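Local coordinates for telomere length regulator taz1 (Schizosaccharomyces pombe, PDB 4ZMI), which binds double-stranded telomeric DNA and regulates telomere length and function, the part described here being its helical domain, at residues 122-127 / 142-147; 166-171 / 177-182. All blocks are in the same frame, centred on the assembly; numbering follows the deposited sequence.

Contact 1: 122-127 / 142-147; sequences SIVLDA and LVLFEE
Val-124 meets Leu-144 and Phe-145 with one methyl each, and every contact between 122-127 and 142-147 is apolar. CG2 of Val-124 lies 3.7 Å from CD2 of Leu-144. Its other methyl, CG1, stands anti to the backbone N (chi1 177°) and comes 3.7 Å from CB of Phe-145 and 4.0 Å from CD1, meeting the ring at its edge and near its plane. The valine thus forks over two consecutive residues of the facing helix. Cutting this side chain back to an alanine removes both methyls and is likely to leave Leu-144 CD2 and Phe-145 CB without their mates, opening a gap between the helices.

The aromatic contact continues one residue along, where CD2 of Leu-125 approaches CE1 of Phe-145 at 3.6 Å, oblique to the ring; Leu-125 CG follows at 3.9 Å from Phe-145 CE1.

These side chains join helices 118-130 and 137-154, consecutive in the helical domain of Taz1, whose sequence is assigned to the TRF family. The short segments run roughly antiparallel, at 146° with axes 9.6 Å apart, and the nearest CA atoms are those of Val-124 and Phe-145. The pair is a helical hairpin, and all four touching residues are buried.

Further apolar cover comes from other helices: Leu-196 of helix 192-203 touches Leu-125, and Phe-224 of helix 214-229 touches Leu-144.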
ATOM      1  N   SER A 122       1.746  -0.120  -3.693  1.00 38.77           N
ATOM      2  CA  SER A 122       1.821   1.340  -3.639  1.00 40.62           C
ATOM      3  C   SER A 122       2.281   1.775  -2.272  1.00 41.32           C
ATOM      4  O   SER A 122       3.155   2.618  -2.158  1.00 42.88           O
ATOM      5  CB  SER A 122       0.442   1.958  -3.924  1.00 41.14           C
ATOM      6  OG  SER A 122       0.100   1.695  -5.258  1.00 46.29           O
ATOM      7  N   ILE A 123       1.665   1.219  -1.228  1.00 44.12           N
ATOM      8  CA  ILE A 123       1.975   1.676   0.124  1.00 50.90           C
ATOM      9  C   ILE A 123       3.416   1.374   0.499  1.00 55.22           C
ATOM     10  O   ILE A 123       4.105   2.251   1.012  1.00 58.13           O
ATOM     11  CB  ILE A 123       1.002   1.101   1.159  1.00 55.60           C
ATOM     12  CG1 ILE A 123      -0.411   1.546   0.815  1.00 52.52           C
ATOM     13  CG2 ILE A 123       1.350   1.569   2.570  1.00 49.17           C
ATOM     14  CD1 ILE A 123      -1.474   0.727   1.496  1.00 55.61           C
ATOM     15  N   VAL A 124       3.873   0.144   0.239  1.00 54.26           N
ATOM     16  CA  VAL A 124       5.271  -0.212   0.497  1.00 47.78           C
ATOM     17  C   VAL A 124       6.273   0.691  -0.262  1.00 47.08           C
ATOM     18  O   VAL A 124       7.227   1.175   0.326  1.00 55.05           O
ATOM     19  CB  VAL A 124       5.552  -1.702   0.160  1.00 52.55           C
ATOM     20  CG1 VAL A 124       7.033  -2.041   0.369  1.00 47.98           C
ATOM     21  CG2 VAL A 124       4.680  -2.611   0.995  1.00 53.92           C
ATOM     22  N   LEU A 125       6.055   0.914  -1.561  1.00 45.74           N
ATOM     23  CA  LEU A 125       6.946   1.767  -2.350  1.00 49.84           C
ATOM     24  C   LEU A 125       6.899   3.194  -1.828  1.00 53.37           C
ATOM     25  O   LEU A 125       7.923   3.869  -1.777  1.00 52.03           O
ATOM     26  CB  LEU A 125       6.597   1.748  -3.844  1.00 45.24           C
ATOM     27  CG  LEU A 125       6.995   0.472  -4.608  1.00 47.00           C
ATOM     28  CD1 LEU A 125       6.214   0.406  -5.898  1.00 44.60           C
ATOM     29  CD2 LEU A 125       8.490   0.408  -4.922  1.00 40.29           C
ATOM     30  N   ASP A 126       5.710   3.654  -1.442  1.00 53.22           N
ATOM     31  CA  ASP A 126       5.572   5.016  -0.931  1.00 50.72           C
ATOM     32  C   ASP A 126       6.395   5.163   0.335  1.00 54.90           C
ATOM     33  O   ASP A 126       7.148   6.117   0.481  1.00 58.53           O
ATOM     34  CB  ASP A 126       4.119   5.355  -0.651  1.00 50.31           C
ATOM     35  CG  ASP A 126       3.934   6.796  -0.206  1.00 58.20           C
ATOM     36  OD1 ASP A 126       4.443   7.710  -0.893  1.00 56.49           O
ATOM     37  OD2 ASP A 126       3.282   7.008   0.842  1.00 58.41           O
ATOM     38  N   ALA A 127       6.274   4.195   1.236  1.00 50.35           N
ATOM     39  CA  ALA A 127       7.104   4.164   2.442  1.00 49.56           C
ATOM     40  C   ALA A 127       8.573   4.176   2.080  1.00 57.04           C
ATOM     41  O   ALA A 127       9.354   4.941   2.640  1.00 65.00           O
ATOM     42  CB  ALA A 127       6.785   2.931   3.292  1.00 45.84           C
ATOM     43  N   LEU A 142      11.250  -3.286   2.982  1.00 60.50           N
ATOM     44  CA  LEU A 142      11.970  -4.126   2.029  1.00 62.45           C
ATOM     45  C   LEU A 142      11.496  -5.571   2.089  1.00 63.24           C
ATOM     46  O   LEU A 142      11.314  -6.225   1.058  1.00 64.12           O
ATOM     47  CB  LEU A 142      13.469  -4.051   2.263  1.00 64.26           C
ATOM     48  CG  LEU A 142      13.998  -2.696   1.791  1.00 66.28           C
ATOM     49  CD1 LEU A 142      15.469  -2.512   2.157  1.00 64.59           C
ATOM     50  CD2 LEU A 142      13.791  -2.558   0.297  1.00 58.94           C
ATOM     51  N   VAL A 143      11.257  -6.070   3.291  1.00 63.83           N
ATOM     52  CA  VAL A 143      10.916  -7.481   3.420  1.00 67.62           C
ATOM     53  C   VAL A 143       9.520  -7.724   2.861  1.00 67.58           C
ATOM     54  O   VAL A 143       9.307  -8.633   2.051  1.00 63.50           O
ATOM     55  CB  VAL A 143      11.075  -7.975   4.873  1.00 70.71           C
ATOM     56  CG1 VAL A 143      10.592  -9.402   5.009  1.00 65.72           C
ATOM     57  CG2 VAL A 143      12.545  -7.869   5.289  1.00 71.25           C
ATOM     58  N   LEU A 144       8.581  -6.874   3.251  1.00 64.27           N
ATOM     59  CA  LEU A 144       7.238  -6.957   2.719  1.00 58.15           C
ATOM     60  C   LEU A 144       7.261  -6.781   1.195  1.00 53.40           C
ATOM     61  O   LEU A 144       6.490  -7.402   0.476  1.00 57.28           O
ATOM     62  CB  LEU A 144       6.368  -5.916   3.392  1.00 55.94           C
ATOM     63  CG  LEU A 144       4.874  -6.119   3.174  1.00 63.54           C
ATOM     64  CD1 LEU A 144       4.420  -7.418   3.787  1.00 59.40           C
ATOM     65  CD2 LEU A 144       4.079  -4.950   3.753  1.00 66.44           C
ATOM     66  N   PHE A 145       8.180  -5.966   0.699  1.00 49.38           N
ATOM     67  CA  PHE A 145       8.284  -5.764  -0.748  1.00 51.82           C
ATOM     68  C   PHE A 145       8.693  -7.047  -1.458  1.00 57.94           C
ATOM     69  O   PHE A 145       8.132  -7.394  -2.495  1.00 59.08           O
ATOM     70  CB  PHE A 145       9.229  -4.611  -1.116  1.00 47.99           C
ATOM     71  CG  PHE A 145       9.252  -4.306  -2.591  1.00 55.10           C
ATOM     72  CD1 PHE A 145       8.336  -3.416  -3.147  1.00 55.56           C
ATOM     73  CD2 PHE A 145      10.155  -4.931  -3.431  1.00 49.51           C
ATOM     74  CE1 PHE A 145       8.345  -3.147  -4.502  1.00 51.83           C
ATOM     75  CE2 PHE A 145      10.159  -4.676  -4.788  1.00 50.61           C
ATOM     76  CZ  PHE A 145       9.260  -3.782  -5.326  1.00 51.77           C
ATOM     77  N   GLU A 146       9.661  -7.768  -0.897  1.00 61.83           N
ATOM     78  CA  GLU A 146      10.073  -9.036  -1.507  1.00 62.24           C
ATOM     79  C   GLU A 146       8.963 -10.065  -1.508  1.00 57.83           C
ATOM     80  O   GLU A 146       8.826 -10.810  -2.465  1.00 63.35           O
ATOM     81  CB  GLU A 146      11.320  -9.618  -0.850  1.00 70.45           C
ATOM     82  CG  GLU A 146      12.080 -10.583  -1.738  1.00 79.12           C
ATOM     83  CD  GLU A 146      11.767 -12.036  -1.452  1.00 92.12           C
ATOM     84  OE1 GLU A 146      11.002 -12.313  -0.497  1.00 94.81           O
ATOM     85  OE2 GLU A 146      12.296 -12.903  -2.183  1.00 97.96           O
ATOM     86  N   GLU A 147       8.160 -10.087  -0.453  1.00 56.72           N
ATOM     87  CA  GLU A 147       6.989 -10.960  -0.412  1.00 58.01           C
ATOM     88  C   GLU A 147       5.952 -10.652  -1.502  1.00 64.08           C
ATOM     89  O   GLU A 147       5.453 -11.571  -2.166  1.00 57.83           O
ATOM     90  CB  GLU A 147       6.323 -10.918   0.960  1.00 56.79           C
ATOM     91  CG  GLU A 147       5.188 -11.916   1.082  1.00 67.40           C
ATOM     92  CD  GLU A 147       5.678 -13.369   1.134  1.00 76.40           C
ATOM     93  OE1 GLU A 147       6.825 -13.588   1.572  1.00 84.57           O
ATOM     94  OE2 GLU A 147       4.916 -14.286   0.744  1.00 77.21           O
TER

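Contact 2: 166-171 / 177-182; sequences FILSCL and DALNVV. With MG (magnesium ion), chain B.
The closest CA atoms across the contact, those of Leu-168 and Leu-179, are 9.2 Å apart, and a type I beta turn from Leu-168 to Leu-171, with Leu-171 N bonded to Leu-168 O, reverses the chain at the end of the first segment. At this separation the bridge is made by side chains alone, and Leu-179 supplies all of it on the side of 177-182. Its CD2 lies 3.8 Å from CD1 of Leu-171, the two side chains crossing at about a right angle. CD1 of Leu-179 faces CG2 of Ile-167 at 4.0 Å; chi1 of -69° sets CG1 of Ile-167 beside the backbone N and CG2 anti to it, which carries the CG2 methyl to Leu-179. Leu-168 adds a looser touch, its CD2 4.5 Å from CG of Leu-179.

The same turn carries a magnesium site. Leu-171 O binds the ion at 2.4 Å, Tyr-173 O is a further protein ligand, and a water completes the near ligands. Leu-168 O, at a longer 2.7 Å from the magnesium ion, belongs to the same site. The turn therefore offers its leucine side chains to apolar packing while the carbonyl oxygens of Leu-168 and Leu-171 turn to the metal.

Beyond the two segments, Leu-179 rests on Trp-187 of helix 185-189, and Phe-166 on Val-149 of helix 137-154.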
ATOM      1  N   PHE A 166       6.593  -3.039 -12.999  1.00 46.75           N
ATOM      2  CA  PHE A 166       6.165  -3.518 -11.678  1.00 44.24           C
ATOM      3  C   PHE A 166       6.119  -2.368 -10.657  1.00 44.94           C
ATOM      4  O   PHE A 166       5.203  -2.267  -9.865  1.00 43.93           O
ATOM      5  CB  PHE A 166       7.132  -4.616 -11.202  1.00 45.88           C
ATOM      6  CG  PHE A 166       6.680  -5.328  -9.966  1.00 47.69           C
ATOM      7  CD1 PHE A 166       5.913  -6.485 -10.059  1.00 53.49           C
ATOM      8  CD2 PHE A 166       7.015  -4.846  -8.717  1.00 39.30           C
ATOM      9  CE1 PHE A 166       5.491  -7.144  -8.936  1.00 49.21           C
ATOM     10  CE2 PHE A 166       6.589  -5.509  -7.587  1.00 44.31           C
ATOM     11  CZ  PHE A 166       5.833  -6.653  -7.697  1.00 43.75           C
ATOM     12  N   ILE A 167       7.115  -1.496 -10.702  1.00 45.35           N
ATOM     13  CA  ILE A 167       7.219  -0.372  -9.785  1.00 45.41           C
ATOM     14  C   ILE A 167       6.310   0.808 -10.157  1.00 48.20           C
ATOM     15  O   ILE A 167       5.520   1.267  -9.341  1.00 49.09           O
ATOM     16  CB  ILE A 167       8.673   0.121  -9.738  1.00 48.08           C
ATOM     17  CG1 ILE A 167       9.557  -0.940  -9.039  1.00 46.12           C
ATOM     18  CG2 ILE A 167       8.753   1.519  -9.093  1.00 34.32           C
ATOM     19  CD1 ILE A 167      11.030  -0.759  -9.302  1.00 45.88           C
ATOM     20  N   LEU A 168       6.418   1.287 -11.390  1.00 47.13           N
ATOM     21  CA  LEU A 168       5.736   2.515 -11.806  1.00 49.83           C
ATOM     22  C   LEU A 168       4.215   2.401 -12.009  1.00 51.77           C
ATOM     23  O   LEU A 168       3.483   3.376 -11.848  1.00 49.36           O
ATOM     24  CB  LEU A 168       6.378   3.040 -13.084  1.00 46.28           C
ATOM     25  CG  LEU A 168       7.828   3.455 -12.913  1.00 47.76           C
ATOM     26  CD1 LEU A 168       8.488   3.609 -14.290  1.00 48.46           C
ATOM     27  CD2 LEU A 168       7.921   4.763 -12.094  1.00 45.53           C
ATOM     28  N   SER A 169       3.745   1.211 -12.360  1.00 42.03           N
ATOM     29  CA  SER A 169       2.331   0.996 -12.578  1.00 42.82           C
ATOM     30  C   SER A 169       1.528   1.274 -11.300  1.00 46.09           C
ATOM     31  O   SER A 169       0.346   1.462 -11.362  1.00 54.79           O
ATOM     32  CB  SER A 169       2.094  -0.447 -13.004  1.00 45.24           C
ATOM     33  OG  SER A 169       2.316  -1.297 -11.881  1.00 51.86           O
ATOM     34  N   CYS A 170       2.164   1.317 -10.138  1.00 43.18           N
ATOM     35  CA  CYS A 170       1.479   1.581  -8.877  0.50 43.52           C
ATOM     36  C   CYS A 170       1.903   2.897  -8.230  1.00 46.36           C
ATOM     37  O   CYS A 170       1.643   3.094  -7.047  1.00 47.67           O
ATOM     38  CB  CYS A 170       1.756   0.453  -7.868  0.50 39.99           C
ATOM     39  SG  CYS A 170       1.156  -1.203  -8.312  0.50 36.20           S
ATOM     40  N   LEU A 171       2.603   3.758  -8.968  1.00 42.78           N
ATOM     41  CA  LEU A 171       3.053   5.042  -8.421  1.00 38.01           C
ATOM     42  C   LEU A 171       2.567   6.202  -9.292  1.00 44.82           C
ATOM     43  O   LEU A 171       2.466   6.066 -10.525  1.00 44.06           O
ATOM     44  CB  LEU A 171       4.576   5.101  -8.306  1.00 43.84           C
ATOM     45  CG  LEU A 171       5.228   4.105  -7.339  1.00 41.71           C
ATOM     46  CD1 LEU A 171       6.705   4.192  -7.503  1.00 36.64           C
ATOM     47  CD2 LEU A 171       4.858   4.449  -5.914  1.00 42.13           C
ATOM     48  N   ASP A 177      13.633   7.730 -13.027  1.00 61.30           N
ATOM     49  CA  ASP A 177      14.439   8.900 -12.704  1.00 61.33           C
ATOM     50  C   ASP A 177      13.661   9.821 -11.794  1.00 66.57           C
ATOM     51  O   ASP A 177      14.179  10.300 -10.787  1.00 70.27           O
ATOM     52  CB  ASP A 177      14.813   9.654 -13.963  1.00 66.96           C
ATOM     53  CG  ASP A 177      16.281   9.642 -14.208  1.00 81.36           C
ATOM     54  OD1 ASP A 177      16.700   8.915 -15.127  1.00 86.49           O
ATOM     55  OD2 ASP A 177      17.013  10.340 -13.465  1.00 90.50           O
ATOM     56  N   ALA A 178      12.404  10.045 -12.169  1.00 64.06           N
ATOM     57  CA  ALA A 178      11.486  10.893 -11.432  1.00 59.65           C
ATOM     58  C   ALA A 178      11.435  10.512  -9.960  1.00 63.25           C
ATOM     59  O   ALA A 178      11.347  11.373  -9.084  1.00 70.34           O
ATOM     60  CB  ALA A 178      10.101  10.809 -12.048  1.00 48.49           C
ATOM     61  N   LEU A 179      11.511   9.220  -9.680  1.00 54.43           N
ATOM     62  CA  LEU A 179      11.516   8.783  -8.293  1.00 53.04           C
ATOM     63  C   LEU A 179      12.681   9.407  -7.543  1.00 56.34           C
ATOM     64  O   LEU A 179      12.561   9.713  -6.359  1.00 60.62           O
ATOM     65  CB  LEU A 179      11.581   7.261  -8.190  1.00 49.23           C
ATOM     66  CG  LEU A 179      10.473   6.451  -8.861  1.00 50.25           C
ATOM     67  CD1 LEU A 179      10.585   5.001  -8.457  1.00 47.07           C
ATOM     68  CD2 LEU A 179       9.149   6.978  -8.427  1.00 43.95           C
ATOM     69  N   ASN A 180      13.807   9.598  -8.227  1.00 58.74           N
ATOM     70  CA  ASN A 180      14.978  10.212  -7.589  1.00 72.80           C
ATOM     71  C   ASN A 180      14.722  11.668  -7.214  1.00 79.27           C
ATOM     72  O   ASN A 180      15.397  12.232  -6.356  1.00 79.54           O
ATOM     73  CB  ASN A 180      16.207  10.118  -8.492  1.00 74.22           C
ATOM     74  CG  ASN A 180      16.673   8.686  -8.702  1.00 81.63           C
ATOM     75  OD1 ASN A 180      16.699   7.878  -7.767  1.00 86.59           O
ATOM     76  ND2 ASN A 180      17.044   8.363  -9.937  1.00 84.41           N
ATOM     77  N   VAL A 181      13.733  12.266  -7.867  1.00 77.52           N
ATOM     78  CA  VAL A 181      13.388  13.659  -7.648  1.00 80.01           C
ATOM     79  C   VAL A 181      12.450  13.818  -6.445  1.00 81.42           C
ATOM     80  O   VAL A 181      12.470  14.854  -5.770  1.00 81.49           O
ATOM     81  CB  VAL A 181      12.791  14.282  -8.943  1.00 83.21           C
ATOM     82  CG1 VAL A 181      11.888  15.471  -8.655  1.00 84.75           C
ATOM     83  CG2 VAL A 181      13.903  14.662  -9.912  1.00 81.46           C
ATOM     84  N   VAL A 182      11.646  12.793  -6.156  1.00 67.26           N
ATOM     85  CA  VAL A 182      10.678  12.898  -5.064  1.00 52.58           C
ATOM     86  C   VAL A 182      11.033  12.114  -3.805  1.00 61.60           C
ATOM     87  O   VAL A 182      10.351  12.230  -2.790  1.00 71.54           O
ATOM     88  CB  VAL A 182       9.284  12.468  -5.513  1.00 55.82           C
ATOM     89  CG1 VAL A 182       8.911  13.202  -6.791  1.00 58.33           C
ATOM     90  CG2 VAL A 182       9.235  10.945  -5.729  1.00 56.55           C
TER
HETATM   91 MG    MG B 401       2.888   5.756 -12.896  1.00 35.00          MG
HETATM   92  O   HOH W   1       4.033   4.897 -14.841  1.00 61.90           O

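From the N terminus, helix 118-130 enters contact 1 first, and its partner helix 137-154 closes a connection of 14 residues between the two segments. The chain then passes to helix 163-168, where contact 2 opens; a link of five residues leads to 177-182. The contacts are therefore in series, neither nested nor crossed, with centres about 13 Å apart. They nevertheless touch: Ser-122 OG probably hydrogen-bonds Cys-170 O at 2.7 Å, CB of Leu-125 packs on CD2 of Leu-171 at 3.8 Å, and CZ of Phe-145 on CE2 of Phe-166 at 3.9 Å. Segment 166-171 thus joins the hairpin to helix 176-182.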